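PDB 4N5I: Esterase/lipase from Lactobacillus rhamnosus, which probably hydrolyses ester bonds, as a serine hydrolase of the alpha/beta-hydrolase fold, with a lipid-like phosphinate bound. Local coordinates for residues L8-A13 with S200-F205; I70-G75 with M100-R105; G76-D81 with L106-D111; A181-V186 with V279-H284. The protein carries 1 engineered substitution. All blocks are in the same frame, centred on the assembly; numbering follows the deposited sequence.

Contact 1 of 4, residues L8-A13 with S200-F205. With 2HD ((2R)-2,3-dibutoxypropyl (R)-octylphosphinate), chain B.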
# COMPACT_ATOMS: atom_id res chain seq x y z
N LEU A 8 -15.10 19.47 -4.67
CA LEU A 8 -14.68 18.33 -5.49
C LEU A 8 -13.79 18.79 -6.64
O LEU A 8 -12.79 18.15 -6.95
CB LEU A 8 -15.90 17.60 -6.09
CG LEU A 8 -15.62 16.39 -6.98
CD1 LEU A 8 -14.77 15.35 -6.27
CD2 LEU A 8 -16.96 15.81 -7.46
N ALA A 9 -14.19 19.88 -7.28
CA ALA A 9 -13.40 20.53 -8.32
C ALA A 9 -12.00 20.92 -7.83
O ALA A 9 -11.02 20.75 -8.55
CB ALA A 9 -14.12 21.75 -8.84
N LYS A 10 -11.91 21.42 -6.60
CA LYS A 10 -10.63 21.78 -5.99
C LYS A 10 -9.70 20.58 -5.68
O LYS A 10 -8.48 20.62 -5.94
CB LYS A 10 -10.85 22.58 -4.71
CG LYS A 10 -10.76 24.08 -4.94
CD LYS A 10 -11.16 24.89 -3.71
CE LYS A 10 -10.04 24.85 -2.72
NZ LYS A 10 -9.07 25.99 -2.97
N VAL A 11 -10.30 19.53 -5.13
CA VAL A 11 -9.62 18.26 -4.88
C VAL A 11 -9.05 17.72 -6.20
O VAL A 11 -7.85 17.40 -6.32
CB VAL A 11 -10.62 17.27 -4.22
CG1 VAL A 11 -10.12 15.83 -4.31
CG2 VAL A 11 -10.83 17.67 -2.77
N GLN A 12 -9.91 17.67 -7.20
CA GLN A 12 -9.52 17.12 -8.50
C GLN A 12 -8.42 17.94 -9.20
O GLN A 12 -7.51 17.38 -9.82
CB GLN A 12 -10.74 16.93 -9.38
CG GLN A 12 -11.74 15.91 -8.83
CD GLN A 12 -11.27 14.44 -8.94
OE1 GLN A 12 -10.07 14.16 -9.14
NE2 GLN A 12 -12.22 13.51 -8.83
N ALA A 13 -8.46 19.25 -9.05
CA ALA A 13 -7.41 20.09 -9.67
C ALA A 13 -6.07 19.87 -8.96
O ALA A 13 -4.99 19.94 -9.58
CB ALA A 13 -7.84 21.56 -9.67
N SER A 200 -9.23 22.50 6.79
CA SER A 200 -10.02 21.54 7.58
C SER A 200 -11.26 21.12 6.82
O SER A 200 -11.63 19.96 6.87
CB SER A 200 -10.43 22.09 8.93
OG SER A 200 -9.31 22.62 9.58
N ASP A 201 -11.89 22.05 6.12
CA ASP A 201 -13.08 21.72 5.36
C ASP A 201 -12.77 20.70 4.26
O ASP A 201 -13.52 19.77 4.04
CB ASP A 201 -13.67 22.96 4.73
CG ASP A 201 -14.40 23.82 5.73
OD1 ASP A 201 -14.44 23.50 6.94
OD2 ASP A 201 -14.91 24.84 5.26
N MET A 202 -11.64 20.89 3.58
CA MET A 202 -11.23 19.92 2.59
C MET A 202 -10.93 18.57 3.24
O MET A 202 -11.32 17.55 2.71
CB MET A 202 -10.07 20.42 1.77
CG MET A 202 -9.59 19.39 0.76
SD MET A 202 -8.22 20.05 -0.19
CE MET A 202 -9.02 21.15 -1.34
N ALA A 203 -10.30 18.56 4.40
CA ALA A 203 -9.99 17.33 5.04
C ALA A 203 -11.28 16.60 5.49
O ALA A 203 -11.38 15.38 5.39
CB ALA A 203 -9.06 17.58 6.22
N ALA A 204 -12.25 17.36 5.98
CA ALA A 204 -13.56 16.81 6.35
C ALA A 204 -14.24 16.21 5.12
O ALA A 204 -14.86 15.16 5.23
CB ALA A 204 -14.45 17.87 7.04
N PHE A 205 -14.09 16.85 3.97
CA PHE A 205 -14.62 16.35 2.72
C PHE A 205 -14.03 14.97 2.28
O PHE A 205 -14.77 14.12 1.85
CB PHE A 205 -14.43 17.39 1.62
CG PHE A 205 -14.88 16.94 0.23
CD1 PHE A 205 -16.20 17.06 -0.17
CD2 PHE A 205 -13.93 16.41 -0.68
CE1 PHE A 205 -16.60 16.68 -1.44
CE2 PHE A 205 -14.33 16.03 -1.94
CZ PHE A 205 -15.66 16.16 -2.33
O20 2HD B . -1.87 9.24 -0.88
P9 2HD B . -1.09 10.24 0.02
C8 2HD B . -2.05 10.94 1.38
C7 2HD B . -2.90 12.08 0.91
C6 2HD B . -4.04 12.29 1.93
C5 2HD B . -4.62 13.65 1.62
C4 2HD B . -5.37 14.20 2.80
C3 2HD B . -5.98 15.49 2.28
C2 2HD B . -6.28 16.51 3.38
C1 2HD B . -6.83 17.78 2.75
O10 2HD B . -0.46 11.25 -0.99
C11 2HD B . 0.76 11.78 -0.53
C12 2HD B . 1.06 13.21 -0.98
O21 2HD B . 0.10 14.12 -0.40
C22 2HD B . -0.99 14.60 -1.21
C23 2HD B . -1.06 16.13 -1.19
C24 2HD B . -2.31 16.59 -1.95
C25 2HD B . -3.49 16.91 -1.05
C13 2HD B . 1.18 13.19 -2.51
O14 2HD B . 2.32 12.41 -2.81
C15 2HD B . 2.66 12.40 -4.19
C16 2HD B . 1.70 11.52 -5.00
C17 2HD B . 1.39 10.20 -4.29
C18 2HD B . 0.52 9.36 -5.19
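Two helices outside the central sheet, 6-28 at the N-terminus and 200-211, meet here through Leu8, Lys10, Val11, Met202 and Phe205. Helix 200-211 follows strand 179-183, where many alpha/beta hydrolases carry an inserted cap. Helix 200-211 probably belongs to such a cap, and the N-terminal helix would complete it over the octyl chain. The helix axes stand at 90° and come no closer than 11.0 Å, so long side chains bridge the gap. No hydrogen bond crosses it. Phe205 sends its ring across, CG being anti to the backbone N (chi1 176°). Its far corner, CZ, rests 4.0 Å from Leu8 CB. Val11 CG2 approaches the same ring obliquely, 3.9 Å from Phe205 CD2. Phe78 closes in on this cluster from a loop and touches Leu8, Val11 and Phe205. Met202 serves two neighbours at once. Its chain runs straight out to SD and bends at chi3, which lays CE against the aliphatic part of Lys10, 4.1 Å from Lys10 CE. Lower down, Met202 CG lies 4.1 Å from Val11 CG2. An alanine in place of Met202 is likely to open a gap beside Val11, leave the Lys10 methylenes without this partner and strip the octyl tail of part of its wall. That tail ends against this methionine: Met202 CG is 3.8 Å from C1 of 2HD.

Contact 2 of 4, residues I70-G75 with M100-R105. With 2HD ((2R)-2,3-dibutoxypropyl (R)-octylphosphinate), chain B.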
# COMPACT_ATOMS: atom_id res chain seq x y z
N ILE A 70 2.90 -7.53 -2.87
CA ILE A 70 1.65 -6.94 -3.33
C ILE A 70 1.64 -5.47 -2.89
O ILE A 70 1.75 -5.15 -1.68
CB ILE A 70 0.47 -7.64 -2.67
CG1 ILE A 70 0.50 -9.13 -2.99
CG2 ILE A 70 -0.82 -6.90 -3.02
CD1 ILE A 70 -0.53 -9.93 -2.30
N ASP A 71 1.52 -4.58 -3.88
CA ASP A 71 1.58 -3.16 -3.72
C ASP A 71 0.23 -2.50 -3.92
O ASP A 71 -0.41 -2.70 -4.94
CB ASP A 71 2.54 -2.60 -4.75
CG ASP A 71 2.80 -1.13 -4.57
OD1 ASP A 71 3.14 -0.72 -3.42
OD2 ASP A 71 2.64 -0.38 -5.59
N ILE A 72 -0.15 -1.67 -2.96
CA ILE A 72 -1.31 -0.77 -3.01
C ILE A 72 -0.83 0.68 -3.14
O ILE A 72 -0.25 1.25 -2.21
CB ILE A 72 -2.15 -0.89 -1.70
CG1 ILE A 72 -2.45 -2.39 -1.42
CG2 ILE A 72 -3.43 -0.03 -1.84
CD1 ILE A 72 -3.15 -2.66 -0.09
N HIS A 73 -1.08 1.28 -4.30
CA HIS A 73 -0.59 2.64 -4.58
C HIS A 73 -1.34 3.70 -3.80
O HIS A 73 -2.43 3.46 -3.28
CB HIS A 73 -0.73 2.94 -6.07
CG HIS A 73 -2.13 3.17 -6.51
ND1 HIS A 73 -2.76 4.37 -6.35
CD2 HIS A 73 -3.04 2.34 -7.08
CE1 HIS A 73 -3.98 4.29 -6.85
NE2 HIS A 73 -4.17 3.07 -7.29
N GLY A 74 -0.74 4.87 -3.73
CA GLY A 74 -1.28 6.02 -3.05
C GLY A 74 -1.93 6.98 -4.02
O GLY A 74 -2.22 6.64 -5.18
N GLY A 75 -2.18 8.20 -3.52
CA GLY A 75 -2.92 9.21 -4.27
C GLY A 75 -4.15 9.74 -3.55
O GLY A 75 -5.09 10.18 -4.17
N MET A 100 2.63 -7.96 -7.54
CA MET A 100 1.31 -7.65 -8.04
C MET A 100 1.00 -6.26 -7.56
O MET A 100 1.26 -5.93 -6.39
CB MET A 100 0.25 -8.68 -7.57
CG MET A 100 -1.15 -8.36 -8.18
SD MET A 100 -2.10 -7.22 -7.15
CE MET A 100 -2.80 -8.38 -5.99
N GLY A 101 0.56 -5.43 -8.48
CA GLY A 101 0.04 -4.08 -8.17
C GLY A 101 -1.32 -3.92 -8.85
O GLY A 101 -1.48 -4.20 -10.06
N MET A 102 -2.32 -3.51 -8.06
CA MET A 102 -3.71 -3.39 -8.50
C MET A 102 -4.23 -1.97 -8.60
O MET A 102 -3.79 -1.06 -7.90
CB MET A 102 -4.65 -4.21 -7.59
CG MET A 102 -5.07 -3.55 -6.29
SD MET A 102 -3.78 -3.08 -5.10
CE MET A 102 -3.29 -4.73 -4.65
N GLY A 103 -5.20 -1.79 -9.48
CA GLY A 103 -6.06 -0.65 -9.36
C GLY A 103 -7.19 -0.92 -8.41
O GLY A 103 -7.52 -2.06 -8.10
N TYR A 104 -7.73 0.16 -7.91
CA TYR A 104 -8.97 0.20 -7.17
C TYR A 104 -9.79 1.45 -7.55
O TYR A 104 -9.23 2.48 -7.99
CB TYR A 104 -8.70 0.07 -5.67
CG TYR A 104 -7.75 1.09 -5.15
CD1 TYR A 104 -6.42 0.80 -4.98
CD2 TYR A 104 -8.18 2.35 -4.84
CE1 TYR A 104 -5.55 1.75 -4.48
CE2 TYR A 104 -7.29 3.28 -4.34
CZ TYR A 104 -5.99 2.98 -4.16
OH TYR A 104 -5.10 3.97 -3.68
N ARG A 105 -11.13 1.31 -7.58
CA ARG A 105 -11.99 2.44 -7.91
C ARG A 105 -11.72 3.58 -6.94
O ARG A 105 -11.33 3.38 -5.80
CB ARG A 105 -13.47 2.05 -7.95
CG ARG A 105 -13.86 1.06 -9.02
CD ARG A 105 -15.16 0.34 -8.69
NE ARG A 105 -15.15 -0.44 -7.44
CZ ARG A 105 -16.25 -0.91 -6.86
NH1 ARG A 105 -17.42 -0.76 -7.45
NH2 ARG A 105 -16.18 -1.62 -5.76
O20 2HD B . -1.87 9.24 -0.88
P9 2HD B . -1.09 10.24 0.02
C8 2HD B . -2.05 10.94 1.38
C7 2HD B . -2.90 12.08 0.91
C6 2HD B . -4.04 12.29 1.93
C5 2HD B . -4.62 13.65 1.62
C4 2HD B . -5.37 14.20 2.80
C3 2HD B . -5.98 15.49 2.28
C2 2HD B . -6.28 16.51 3.38
C1 2HD B . -6.83 17.78 2.75
O10 2HD B . -0.46 11.25 -0.99
C11 2HD B . 0.76 11.78 -0.53
C12 2HD B . 1.06 13.21 -0.98
O21 2HD B . 0.10 14.12 -0.40
C22 2HD B . -0.99 14.60 -1.21
C23 2HD B . -1.06 16.13 -1.19
C24 2HD B . -2.31 16.59 -1.95
C25 2HD B . -3.49 16.91 -1.05
C13 2HD B . 1.18 13.19 -2.51
O14 2HD B . 2.32 12.41 -2.81
C15 2HD B . 2.66 12.40 -4.19
C16 2HD B . 1.70 11.52 -5.00
C17 2HD B . 1.39 10.20 -4.29
C18 2HD B . 0.52 9.36 -5.19
O HOH W 1 -1.47 -0.69 -6.38
O HOH W 2 -6.59 2.85 -8.34
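Asp71 and Met100 join two parallel strands by a nearly straight bond, Asp71 N to Met100 O at 2.9 Å (168° at the hydrogen). Beyond this point the strands part and water takes over. Water 1 donates to Asp71 O and Met102 O and accepts from His73 N, 2.9 Å away. The Asp71 carboxylate is met elsewhere, OD2 by Asn85. Tyr104 OH donates to His73 O at 2.7 Å, coming from above the carbonyl plane. The same hydroxyl lies over one face of the His73 imidazole. The two rings form an offset stack, centroids 4.5 Å apart and planes at 8°. Both ring nitrogens of His73 have partners. ND1 donates in its ring plane to Gly74 O (2.6 Å). NE2 lies 2.6 Å from water 2, which also accepts from Tyr104 N. These bonds and the stack hold the ring, and the ND1 bond to Gly74 O probably steadies the turn that presents Gly75 N to the phosphinate oxygen O20 at 2.9 Å, as in an oxyanion hole. The strands belong to the beta-alpha-beta unit 66-72, 86-94, 98-102. Strand 140-145 flanks 66-72, strand 52-58 flanks 98-102, and helix 112-129 packs on Ile70, Met100 and Met102.

Contact 3 of 4, residues G76-D81 with L106-D111. With 2HD ((2R)-2,3-dibutoxypropyl (R)-octylphosphinate), chain B.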
# COMPACT_ATOMS: atom_id res chain seq x y z
N GLY A 76 -4.16 9.73 -2.24
CA GLY A 76 -5.28 10.34 -1.50
C GLY A 76 -6.64 9.75 -1.75
O GLY A 76 -7.65 10.43 -1.56
N TRP A 77 -6.68 8.46 -2.16
CA TRP A 77 -7.96 7.76 -2.43
C TRP A 77 -8.74 8.29 -3.59
O TRP A 77 -9.71 7.62 -4.04
CB TRP A 77 -8.89 7.73 -1.19
CG TRP A 77 -8.23 7.25 0.11
CD1 TRP A 77 -8.08 5.95 0.50
CD2 TRP A 77 -7.72 8.05 1.19
NE1 TRP A 77 -7.42 5.89 1.71
CE2 TRP A 77 -7.22 7.17 2.17
CE3 TRP A 77 -7.58 9.45 1.41
CZ2 TRP A 77 -6.64 7.63 3.39
CZ3 TRP A 77 -6.98 9.90 2.58
CH2 TRP A 77 -6.52 9.00 3.57
N PHE A 78 -8.30 9.44 -4.14
CA PHE A 78 -8.99 10.08 -5.28
C PHE A 78 -8.23 9.89 -6.60
O PHE A 78 -8.72 10.22 -7.71
CB PHE A 78 -9.13 11.60 -5.02
CG PHE A 78 -10.29 11.99 -4.18
CD1 PHE A 78 -10.19 12.08 -2.80
CD2 PHE A 78 -11.47 12.37 -4.76
CE1 PHE A 78 -11.27 12.50 -2.03
CE2 PHE A 78 -12.60 12.74 -3.99
CZ PHE A 78 -12.47 12.82 -2.63
N TYR A 79 -7.01 9.38 -6.52
CA TYR A 79 -6.12 9.44 -7.70
C TYR A 79 -5.25 8.17 -7.83
O TYR A 79 -4.85 7.53 -6.83
CB TYR A 79 -5.21 10.71 -7.63
CG TYR A 79 -3.97 10.71 -8.52
CD1 TYR A 79 -2.72 10.38 -8.00
CD2 TYR A 79 -4.04 11.07 -9.85
CE1 TYR A 79 -1.57 10.37 -8.79
CE2 TYR A 79 -2.93 11.04 -10.68
CZ TYR A 79 -1.68 10.69 -10.16
OH TYR A 79 -0.56 10.67 -11.00
N GLY A 80 -4.92 7.84 -9.07
CA GLY A 80 -3.92 6.80 -9.37
C GLY A 80 -4.58 5.64 -10.06
O GLY A 80 -5.81 5.63 -10.23
N ASP A 81 -3.76 4.70 -10.48
CA ASP A 81 -4.20 3.45 -11.14
C ASP A 81 -3.04 2.42 -11.03
O ASP A 81 -2.02 2.68 -10.39
CB ASP A 81 -4.58 3.73 -12.60
CG ASP A 81 -3.45 4.33 -13.39
OD1 ASP A 81 -2.28 4.00 -13.09
OD2 ASP A 81 -3.76 5.22 -14.26
N LEU A 106 -11.77 4.79 -7.47
CA LEU A 106 -11.45 6.01 -6.73
C LEU A 106 -12.69 6.74 -6.13
O LEU A 106 -13.76 6.75 -6.67
CB LEU A 106 -10.79 6.99 -7.71
CG LEU A 106 -9.58 6.37 -8.43
CD1 LEU A 106 -8.98 7.33 -9.47
CD2 LEU A 106 -8.53 5.91 -7.44
N LEU A 107 -12.45 7.44 -5.06
CA LEU A 107 -13.41 8.35 -4.51
C LEU A 107 -13.55 9.38 -5.61
O LEU A 107 -12.59 9.65 -6.28
CB LEU A 107 -12.88 9.01 -3.26
CG LEU A 107 -12.46 8.16 -2.07
CD1 LEU A 107 -12.24 9.04 -0.83
CD2 LEU A 107 -13.45 7.09 -1.77
N PRO A 108 -14.75 9.96 -5.77
CA PRO A 108 -15.97 9.72 -4.99
C PRO A 108 -16.93 8.71 -5.60
O PRO A 108 -18.06 8.63 -5.20
CB PRO A 108 -16.65 11.08 -5.07
CG PRO A 108 -16.32 11.56 -6.44
CD PRO A 108 -14.89 11.11 -6.68
N ASP A 109 -16.48 7.99 -6.60
CA ASP A 109 -17.30 6.98 -7.29
C ASP A 109 -17.66 5.82 -6.38
O ASP A 109 -18.74 5.20 -6.51
CB ASP A 109 -16.52 6.50 -8.48
CG ASP A 109 -16.08 7.67 -9.36
OD1 ASP A 109 -16.97 8.33 -9.94
OD2 ASP A 109 -14.85 7.96 -9.39
N VAL A 110 -16.77 5.55 -5.44
CA VAL A 110 -16.95 4.55 -4.42
C VAL A 110 -16.60 5.18 -3.12
O VAL A 110 -16.12 6.34 -3.05
CB VAL A 110 -16.04 3.33 -4.66
CG1 VAL A 110 -16.51 2.64 -5.89
CG2 VAL A 110 -14.52 3.71 -4.78
N ASP A 111 -16.81 4.40 -2.07
CA ASP A 111 -16.34 4.82 -0.77
C ASP A 111 -15.28 3.79 -0.30
O ASP A 111 -14.84 2.93 -1.07
CB ASP A 111 -17.52 5.02 0.18
CG ASP A 111 -18.31 3.71 0.54
OD1 ASP A 111 -17.78 2.58 0.37
OD2 ASP A 111 -19.50 3.86 1.01
O20 2HD B . -1.87 9.24 -0.88
P9 2HD B . -1.09 10.24 0.02
C8 2HD B . -2.05 10.94 1.38
C7 2HD B . -2.90 12.08 0.91
C6 2HD B . -4.04 12.29 1.93
C5 2HD B . -4.62 13.65 1.62
C4 2HD B . -5.37 14.20 2.80
C3 2HD B . -5.98 15.49 2.28
C2 2HD B . -6.28 16.51 3.38
C1 2HD B . -6.83 17.78 2.75
O10 2HD B . -0.46 11.25 -0.99
C11 2HD B . 0.76 11.78 -0.53
C12 2HD B . 1.06 13.21 -0.98
O21 2HD B . 0.10 14.12 -0.40
C22 2HD B . -0.99 14.60 -1.21
C23 2HD B . -1.06 16.13 -1.19
C24 2HD B . -2.31 16.59 -1.95
C25 2HD B . -3.49 16.91 -1.05
C13 2HD B . 1.18 13.19 -2.51
O14 2HD B . 2.32 12.41 -2.81
C15 2HD B . 2.66 12.40 -4.19
C16 2HD B . 1.70 11.52 -5.00
C17 2HD B . 1.39 10.20 -4.29
C18 2HD B . 0.52 9.36 -5.19
O HOH W 3 -11.30 10.71 -8.37
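Trp77 O accepts two hydrogen bonds. Leu107 N donates to it at 2.9 Å, 163° at the hydrogen, and Gln115 NE2 supplies the second. A weaker CA-H...O contact comes from Leu106 CA, 3.6 Å from Trp77 O. Next along, water 3 lies 2.7 Å from Phe78 O and as near to Leu107 O, though other acceptors compete for its protons. The Leu107 side chain lies across one face of the Phe78 ring, with CD1 running out toward CE1. Its CB sits over the ring centre, 3.7 Å from the centroid and only 6° off the normal, a clear CH-pi contact. CG is anti to the carbonyl carbon (chi1 -59°), and from there CD1 reaches Trp77 CB at 3.6 Å. Pro108, preceded by a cis peptide, adds CD near Phe78 CE2. Gly76 and Trp77 end an HGGGW sequence, consistent with the oxyanion hole of hormone-sensitive-lipase-type alpha/beta hydrolases. Gly76 N donates to O20 of 2HD at 2.7 Å, and Ala147 N joins it. Gly76 and Trp77 both have positive phi, which turns the chain sharply after this donor. The Trp77 indole leads away from Leu107 toward the octyl chain of the ligand, CZ3 3.8 Å from C6 of 2HD. Leu106 CD1 packs on the loop backbone, 3.4 Å from Phe78 O.

Contact 4 of 4, residues A181-V186 with V279-H284. With 2HD ((2R)-2,3-dibutoxypropyl (R)-octylphosphinate), chain B.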
# COMPACT_ATOMS: atom_id res chain seq x y z
N ALA A 181 4.51 -3.46 5.14
CA ALA A 181 5.39 -2.29 5.11
C ALA A 181 4.60 -1.11 4.62
O ALA A 181 4.07 -1.13 3.51
CB ALA A 181 6.62 -2.55 4.21
N LEU A 182 4.53 -0.08 5.44
CA LEU A 182 3.78 1.13 5.17
C LEU A 182 4.74 2.24 4.89
O LEU A 182 5.62 2.51 5.72
CB LEU A 182 2.95 1.50 6.43
CG LEU A 182 2.14 0.35 6.97
CD1 LEU A 182 1.24 0.76 8.14
CD2 LEU A 182 1.22 -0.18 5.86
N VAL A 183 4.54 2.92 3.76
CA VAL A 183 5.44 3.99 3.37
C VAL A 183 4.69 5.30 3.47
O VAL A 183 3.69 5.52 2.76
CB VAL A 183 5.99 3.79 1.95
CG1 VAL A 183 6.74 5.02 1.50
CG2 VAL A 183 6.89 2.59 1.87
N CYS A 184 5.18 6.17 4.35
CA CYS A 184 4.53 7.43 4.72
C CYS A 184 2.98 7.31 4.81
O CYS A 184 2.23 8.07 4.17
CB CYS A 184 4.90 8.55 3.75
SG CYS A 184 6.65 8.82 3.52
N PRO A 185 2.52 6.36 5.58
CA PRO A 185 1.11 6.12 5.62
C PRO A 185 0.33 7.28 6.24
O PRO A 185 0.87 7.98 7.08
CB PRO A 185 1.00 4.93 6.58
CG PRO A 185 2.11 5.12 7.53
CD PRO A 185 3.23 5.52 6.60
N VAL A 186 -0.93 7.38 5.83
CA VAL A 186 -1.95 8.23 6.47
C VAL A 186 -3.00 7.31 7.05
O VAL A 186 -4.11 7.28 6.58
CB VAL A 186 -2.54 9.25 5.48
CG1 VAL A 186 -3.55 10.18 6.15
CG2 VAL A 186 -1.44 10.15 4.99
N VAL A 279 6.76 9.86 0.04
CA VAL A 279 6.92 8.68 -0.77
C VAL A 279 8.15 8.71 -1.71
O VAL A 279 8.09 8.14 -2.77
CB VAL A 279 5.58 8.21 -1.38
CG1 VAL A 279 4.50 8.17 -0.30
CG2 VAL A 279 5.09 9.10 -2.47
N PHE A 280 9.27 9.32 -1.30
CA PHE A 280 10.47 9.45 -2.19
C PHE A 280 10.96 8.09 -2.72
O PHE A 280 11.39 7.95 -3.85
CB PHE A 280 11.62 10.25 -1.56
CG PHE A 280 12.40 9.45 -0.55
CD1 PHE A 280 13.37 8.56 -0.97
CD2 PHE A 280 12.10 9.51 0.79
CE1 PHE A 280 14.05 7.78 -0.05
CE2 PHE A 280 12.77 8.70 1.69
CZ PHE A 280 13.77 7.86 1.26
N ASN A 281 10.91 7.06 -1.88
CA ASN A 281 11.43 5.75 -2.28
C ASN A 281 10.54 4.99 -3.27
O ASN A 281 11.00 4.07 -3.93
CB ASN A 281 11.75 4.93 -1.05
CG ASN A 281 10.51 4.65 -0.20
OD1 ASN A 281 9.93 5.57 0.39
ND2 ASN A 281 10.07 3.40 -0.19
N VAL A 282 9.31 5.43 -3.44
CA VAL A 282 8.39 4.90 -4.47
C VAL A 282 8.52 5.73 -5.74
O VAL A 282 8.51 5.21 -6.85
CB VAL A 282 6.94 4.98 -3.96
CG1 VAL A 282 5.94 4.50 -4.99
CG2 VAL A 282 6.77 4.13 -2.72
N GLN A 283 8.54 7.04 -5.58
CA GLN A 283 8.60 7.92 -6.76
C GLN A 283 9.96 8.01 -7.42
O GLN A 283 10.00 8.25 -8.62
CB GLN A 283 8.15 9.29 -6.43
CG GLN A 283 6.66 9.33 -6.03
CD GLN A 283 6.12 10.75 -5.96
OE1 GLN A 283 6.83 11.69 -5.59
NE2 GLN A 283 4.84 10.90 -6.29
N HIS A 284 11.04 7.72 -6.68
CA HIS A 284 12.41 7.84 -7.20
C HIS A 284 13.29 6.60 -6.89
O HIS A 284 14.24 6.64 -6.09
CB HIS A 284 13.09 9.06 -6.61
CG HIS A 284 12.36 10.33 -6.90
ND1 HIS A 284 12.43 10.97 -8.13
CD2 HIS A 284 11.46 11.01 -6.15
CE1 HIS A 284 11.66 12.04 -8.08
NE2 HIS A 284 11.04 12.07 -6.90
O20 2HD B . -1.87 9.24 -0.88
P9 2HD B . -1.09 10.24 0.02
C8 2HD B . -2.05 10.94 1.38
C7 2HD B . -2.90 12.08 0.91
C6 2HD B . -4.04 12.29 1.93
C5 2HD B . -4.62 13.65 1.62
C4 2HD B . -5.37 14.20 2.80
C3 2HD B . -5.98 15.49 2.28
C2 2HD B . -6.28 16.51 3.38
C1 2HD B . -6.83 17.78 2.75
O10 2HD B . -0.46 11.25 -0.99
C11 2HD B . 0.76 11.78 -0.53
C12 2HD B . 1.06 13.21 -0.98
O21 2HD B . 0.10 14.12 -0.40
C22 2HD B . -0.99 14.60 -1.21
C23 2HD B . -1.06 16.13 -1.19
C24 2HD B . -2.31 16.59 -1.95
C25 2HD B . -3.49 16.91 -1.05
C13 2HD B . 1.18 13.19 -2.51
O14 2HD B . 2.32 12.41 -2.81
C15 2HD B . 2.66 12.40 -4.19
C16 2HD B . 1.70 11.52 -5.00
C17 2HD B . 1.39 10.20 -4.29
C18 2HD B . 0.52 9.36 -5.19
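Val183 and Asn281 reach each other from opposite directions because of their first torsions. Val183 CG1 is anti to its own nitrogen (chi1 171°), while Asn281 CG is tucked between the backbone N and the carbonyl carbon (chi1 62°). The result is a methyl against an amide, Val183 CG1 to Asn281 OD1 at 3.4 Å, with ND2 near the other methyl, CG2. Asn281 ND2 is tied to Asn294 OD1 on helix 288-311, which fixes the rotation of the amide. With an alanine at Asn281, Asn294 would probably lose this donor and Val183 the flat group that backs it. One step on, Cys184 CB packs 4.1 Å from Val279 CG1. Val279 N points a weak hydrogen bond at Cys184 SG, 3.6 Å long. Val279 is the N-cap residue of helix 280-283, and its O accepts from both Val282 N and Gln283 N. In the alpha/beta-hydrolase fold the loop after the last strand, 263-268 here, normally carries the catalytic histidine, and this contact seats the end of that loop on the tip of strand 179-183. Both segments line the ligand site: Val186 CG2 is 3.7 Å from C8 of 2HD, and Gln283 NE2 is 3.4 Å from C15. Across the junction itself the chemistry is mostly apolar, so shape rather than strong polar bonding would set the loop's position.

The four contacts surround one bound phosphinate, and each touches it. Contacts 2 and 4 lie at the ends of strands in the central sheet, their centres about 13 Å apart without touching. Contact 3 has its centre about 11 Å from that of contact 2, in the loops that follow the same two strands, and their segments alternate along the chain. Contact 1 is farthest out, its centre about 22 Å from those of contacts 2 and 4. It is joined to contact 3 through Phe78, which packs on Val11 and Phe205. Contacts 2 and 3 are nested in the loop closed by contact 1, whereas contact 4 crosses it. Sheet, probable oxyanion loop and probable cap thus enclose one pocket.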